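Local coordinates for protein peptidase, C14 family (Geobacter sulfurreducens PCA, PDB 3BIJ) that is of unknown function but has a caspase-like fold and may act as a cysteine endopeptidase, at residues L71-S82 / F122-D133. Numbering follows the deposited sequence.
Sequences LGKGDIFMLSYS and FAAGVRVLVFSD
Arg127 swings its guanidinium across Ile76, so that Ile76 CB lies over one face of the flat group, 3.4 Å from Arg127 NH1. With CG beside the backbone N (chi1 -63°) and further bends at chi2 and chi3, the arginine chain folds back toward residues 71-82. There Arg127 NH1 reaches Gly74 O at 2.8 Å, a weak, strongly bent bond. Arg127 NH2 bonds Gln272 OE1. Replaced by alanine, Arg127 would probably no longer cover Ile76, and Gly74 O and Gln272 would lose a donor. On the other face of the sheet, the Phe77 and Phe122 rings lie near parallel, their planes at 27°, but slid so far that they barely overlap; their closest carbons are modelled too near each other, so the fine geometry is doubtful. Leu71 CD1 meets the edge of the Phe122 ring, 3.5 Å from Phe122 CD2, and helix 57-70 packs on both phenylalanines through Ala67. Between these two layers, strands 76-82 and 127-133 run parallel as neighbours in the central sheet of the caspase-like fold. Backbone bonds alternate from Arg127 N to Asp75 O, then Phe77 N to Arg127 O, up to Asp133 N with Tyr81 O. Met78 and Leu129 lie side by side on the Arg127 face, Met78 CG to Leu129 CD2 4.1 Å. Farther along that face, Phe131 meets Phe275 and helix 222-231, whereas Tyr81 on the opposite face stacks on Trp103.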
loop_
_atom_site.group_PDB
_atom_site.type_symbol
_atom_site.label_atom_id
_atom_site.label_comp_id
_atom_site.label_asym_id
_atom_site.label_seq_id
_atom_site.Cartn_x
_atom_site.Cartn_y
_atom_site.Cartn_z
ATOM N N LEU A 71 -46.580 -25.538 -3.342
ATOM C CA LEU A 71 -47.220 -24.257 -3.140
ATOM C C LEU A 71 -47.873 -23.653 -4.372
ATOM O O LEU A 71 -47.530 -23.975 -5.515
ATOM C CB LEU A 71 -46.230 -23.284 -2.490
ATOM C CG LEU A 71 -44.782 -23.405 -2.940
ATOM C CD1 LEU A 71 -44.637 -22.720 -4.281
ATOM C CD2 LEU A 71 -43.849 -22.780 -1.909
ATOM N N GLY A 72 -48.853 -22.795 -4.112
ATOM C CA GLY A 72 -49.582 -22.139 -5.177
ATOM C C GLY A 72 -49.830 -20.670 -4.892
ATOM O O GLY A 72 -49.205 -20.081 -4.003
ATOM N N LYS A 73 -50.746 -20.086 -5.659
ATOM C CA LYS A 73 -51.110 -18.675 -5.537
ATOM C C LYS A 73 -51.215 -18.221 -4.092
ATOM O O LYS A 73 -52.003 -18.754 -3.310
ATOM C CB LYS A 73 -52.438 -18.395 -6.269
ATOM C CG LYS A 73 -53.651 -19.225 -5.785
ATOM C CD LYS A 73 -54.909 -19.032 -6.670
ATOM C CE LYS A 73 -56.125 -19.831 -6.149
ATOM N NZ LYS A 73 -55.926 -21.318 -6.059
ATOM N N GLY A 74 -50.409 -17.226 -3.742
ATOM C CA GLY A 74 -50.425 -16.715 -2.384
ATOM C C GLY A 74 -49.290 -17.231 -1.510
ATOM O O GLY A 74 -48.884 -16.575 -0.552
ATOM N N ASP A 75 -48.772 -18.409 -1.827
ATOM C CA ASP A 75 -47.698 -18.961 -1.031
ATOM C C ASP A 75 -46.383 -18.282 -1.384
ATOM O O ASP A 75 -46.341 -17.380 -2.225
ATOM C CB ASP A 75 -47.590 -20.467 -1.252
ATOM C CG ASP A 75 -48.903 -21.189 -0.999
ATOM O OD1 ASP A 75 -49.609 -20.817 -0.038
ATOM O OD2 ASP A 75 -49.215 -22.132 -1.757
ATOM N N ILE A 76 -45.308 -18.722 -0.739
ATOM C CA ILE A 76 -43.994 -18.151 -0.984
ATOM C C ILE A 76 -42.852 -19.161 -0.810
ATOM O O ILE A 76 -42.773 -19.882 0.186
ATOM C CB ILE A 76 -43.746 -16.965 -0.045
ATOM C CG1 ILE A 76 -42.312 -16.445 -0.234
ATOM C CG2 ILE A 76 -43.982 -17.382 1.408
ATOM C CD1 ILE A 76 -41.980 -15.211 0.590
ATOM N N PHE A 77 -41.964 -19.193 -1.790
ATOM C CA PHE A 77 -40.818 -20.083 -1.770
ATOM C C PHE A 77 -39.559 -19.271 -1.487
ATOM O O PHE A 77 -39.342 -18.220 -2.088
ATOM C CB PHE A 77 -40.679 -20.783 -3.115
ATOM C CG PHE A 77 -39.457 -21.637 -3.222
ATOM C CD1 PHE A 77 -39.273 -22.714 -2.372
ATOM C CD2 PHE A 77 -38.489 -21.375 -4.182
ATOM C CE1 PHE A 77 -38.138 -23.523 -2.474
ATOM C CE2 PHE A 77 -37.349 -22.178 -4.295
ATOM C CZ PHE A 77 -37.177 -23.252 -3.440
HETATM N N MSE A 78 -38.735 -19.751 -0.565
HETATM C CA MSE A 78 -37.503 -19.065 -0.238
HETATM C C MSE A 78 -36.298 -19.944 -0.542
HETATM O O MSE A 78 -36.206 -21.079 -0.061
HETATM C CB MSE A 78 -37.466 -18.688 1.235
HETATM C CG MSE A 78 -36.313 -17.785 1.569
HETATM SE SE MSE A 78 -36.033 -17.557 3.436
HETATM C CE MSE A 78 -34.151 -17.946 3.509
ATOM N N LEU A 79 -35.370 -19.413 -1.331
ATOM C CA LEU A 79 -34.154 -20.139 -1.686
ATOM C C LEU A 79 -32.929 -19.325 -1.312
ATOM O O LEU A 79 -32.741 -18.223 -1.815
ATOM C CB LEU A 79 -34.118 -20.424 -3.189
ATOM C CG LEU A 79 -32.833 -21.033 -3.776
ATOM C CD1 LEU A 79 -32.450 -22.305 -3.031
ATOM C CD2 LEU A 79 -33.067 -21.347 -5.260
ATOM N N SER A 80 -32.105 -19.862 -0.425
ATOM C CA SER A 80 -30.892 -19.166 -0.035
ATOM C C SER A 80 -29.740 -20.072 -0.431
ATOM O O SER A 80 -29.871 -21.294 -0.378
ATOM C CB SER A 80 -30.855 -18.893 1.471
ATOM O OG SER A 80 -30.774 -20.098 2.201
ATOM N N TYR A 81 -28.622 -19.478 -0.839
ATOM C CA TYR A 81 -27.469 -20.253 -1.267
ATOM C C TYR A 81 -26.137 -19.615 -0.933
ATOM O O TYR A 81 -25.902 -18.438 -1.215
ATOM C CB TYR A 81 -27.527 -20.500 -2.785
ATOM C CG TYR A 81 -26.252 -21.067 -3.400
ATOM C CD1 TYR A 81 -25.266 -20.231 -3.941
ATOM C CD2 TYR A 81 -26.020 -22.440 -3.417
ATOM C CE1 TYR A 81 -24.084 -20.759 -4.480
ATOM C CE2 TYR A 81 -24.848 -22.978 -3.944
ATOM C CZ TYR A 81 -23.882 -22.136 -4.472
ATOM O OH TYR A 81 -22.718 -22.671 -4.982
ATOM N N SER A 82 -25.269 -20.403 -0.318
ATOM C CA SER A 82 -23.935 -19.950 -0.008
ATOM C C SER A 82 -23.000 -21.021 -0.524
ATOM O O SER A 82 -23.026 -22.169 -0.078
ATOM C CB SER A 82 -23.749 -19.717 1.490
ATOM O OG SER A 82 -24.342 -18.489 1.862
ATOM N N PHE A 122 -42.885 -22.374 -10.977
ATOM C CA PHE A 122 -43.745 -21.985 -9.866
ATOM C C PHE A 122 -45.043 -21.347 -10.343
ATOM O O PHE A 122 -45.106 -20.793 -11.438
ATOM C CB PHE A 122 -43.016 -21.015 -8.921
ATOM C CG PHE A 122 -41.983 -21.674 -8.040
ATOM C CD1 PHE A 122 -40.717 -21.969 -8.526
ATOM C CD2 PHE A 122 -42.295 -22.033 -6.730
ATOM C CE1 PHE A 122 -39.778 -22.613 -7.722
ATOM C CE2 PHE A 122 -41.360 -22.677 -5.922
ATOM C CZ PHE A 122 -40.104 -22.967 -6.420
ATOM N N ALA A 123 -46.067 -21.425 -9.496
ATOM C CA ALA A 123 -47.394 -20.878 -9.781
ATOM C C ALA A 123 -47.342 -19.407 -10.162
ATOM O O ALA A 123 -46.273 -18.799 -10.181
ATOM C CB ALA A 123 -48.297 -21.062 -8.569
ATOM N N ALA A 124 -48.504 -18.829 -10.451
ATOM C CA ALA A 124 -48.570 -17.432 -10.850
ATOM C C ALA A 124 -48.533 -16.439 -9.688
ATOM O O ALA A 124 -47.760 -15.476 -9.707
ATOM C CB ALA A 124 -49.798 -17.195 -11.703
ATOM N N GLY A 125 -49.352 -16.664 -8.674
ATOM C CA GLY A 125 -49.358 -15.738 -7.557
ATOM C C GLY A 125 -48.423 -16.135 -6.433
ATOM O O GLY A 125 -48.642 -15.762 -5.281
ATOM N N VAL A 126 -47.379 -16.889 -6.749
ATOM C CA VAL A 126 -46.439 -17.314 -5.720
ATOM C C VAL A 126 -45.211 -16.391 -5.679
ATOM O O VAL A 126 -44.690 -15.987 -6.716
ATOM C CB VAL A 126 -46.033 -18.825 -5.930
ATOM C CG1 VAL A 126 -45.726 -19.082 -7.382
ATOM C CG2 VAL A 126 -44.833 -19.182 -5.066
ATOM N N ARG A 127 -44.788 -16.030 -4.468
ATOM C CA ARG A 127 -43.631 -15.163 -4.278
ATOM C C ARG A 127 -42.396 -16.041 -4.143
ATOM O O ARG A 127 -42.408 -17.019 -3.390
ATOM C CB ARG A 127 -43.791 -14.310 -3.013
ATOM C CG ARG A 127 -44.963 -13.346 -3.054
ATOM C CD ARG A 127 -46.005 -13.700 -2.004
ATOM N NE ARG A 127 -45.524 -13.394 -0.662
ATOM C CZ ARG A 127 -45.830 -14.101 0.418
ATOM N NH1 ARG A 127 -46.622 -15.163 0.323
ATOM N NH2 ARG A 127 -45.330 -13.753 1.595
ATOM N N VAL A 128 -41.342 -15.700 -4.881
ATOM C CA VAL A 128 -40.091 -16.457 -4.845
ATOM C C VAL A 128 -38.979 -15.538 -4.349
ATOM O O VAL A 128 -38.589 -14.601 -5.041
ATOM C CB VAL A 128 -39.713 -16.999 -6.251
ATOM C CG1 VAL A 128 -38.411 -17.762 -6.181
ATOM C CG2 VAL A 128 -40.818 -17.908 -6.771
ATOM N N LEU A 129 -38.483 -15.803 -3.145
ATOM C CA LEU A 129 -37.421 -14.999 -2.550
ATOM C C LEU A 129 -36.106 -15.764 -2.606
ATOM O O LEU A 129 -35.995 -16.835 -2.018
ATOM C CB LEU A 129 -37.771 -14.681 -1.099
ATOM C CG LEU A 129 -36.772 -13.839 -0.316
ATOM C CD1 LEU A 129 -36.687 -12.451 -0.907
ATOM C CD2 LEU A 129 -37.212 -13.793 1.137
ATOM N N VAL A 130 -35.110 -15.216 -3.302
ATOM C CA VAL A 130 -33.809 -15.887 -3.441
ATOM C C VAL A 130 -32.621 -15.089 -2.880
ATOM O O VAL A 130 -32.424 -13.928 -3.234
ATOM C CB VAL A 130 -33.487 -16.189 -4.939
ATOM C CG1 VAL A 130 -32.182 -16.942 -5.038
ATOM C CG2 VAL A 130 -34.607 -16.979 -5.588
ATOM N N PHE A 131 -31.840 -15.715 -2.003
ATOM C CA PHE A 131 -30.647 -15.081 -1.450
ATOM C C PHE A 131 -29.454 -15.872 -1.970
ATOM O O PHE A 131 -29.364 -17.085 -1.754
ATOM C CB PHE A 131 -30.621 -15.116 0.081
ATOM C CG PHE A 131 -31.588 -14.171 0.722
ATOM C CD1 PHE A 131 -32.877 -14.583 1.051
ATOM C CD2 PHE A 131 -31.222 -12.848 0.959
ATOM C CE1 PHE A 131 -33.791 -13.687 1.606
ATOM C CE2 PHE A 131 -32.125 -11.945 1.511
ATOM C CZ PHE A 131 -33.417 -12.363 1.836
ATOM N N SER A 132 -28.547 -15.199 -2.667
ATOM C CA SER A 132 -27.367 -15.870 -3.188
ATOM C C SER A 132 -26.113 -15.155 -2.702
ATOM O O SER A 132 -25.718 -14.151 -3.286
ATOM C CB SER A 132 -27.406 -15.881 -4.720
ATOM O OG SER A 132 -26.257 -16.514 -5.272
ATOM N N ASP A 133 -25.500 -15.659 -1.629
ATOM C CA ASP A 133 -24.281 -15.055 -1.086
ATOM C C ASP A 133 -23.133 -15.736 -1.800
ATOM O O ASP A 133 -22.389 -16.526 -1.215
ATOM C CB ASP A 133 -24.161 -15.286 0.424
ATOM C CG ASP A 133 -23.044 -14.467 1.052
ATOM O OD1 ASP A 133 -22.221 -13.912 0.292
ATOM O OD2 ASP A 133 -22.984 -14.385 2.303
#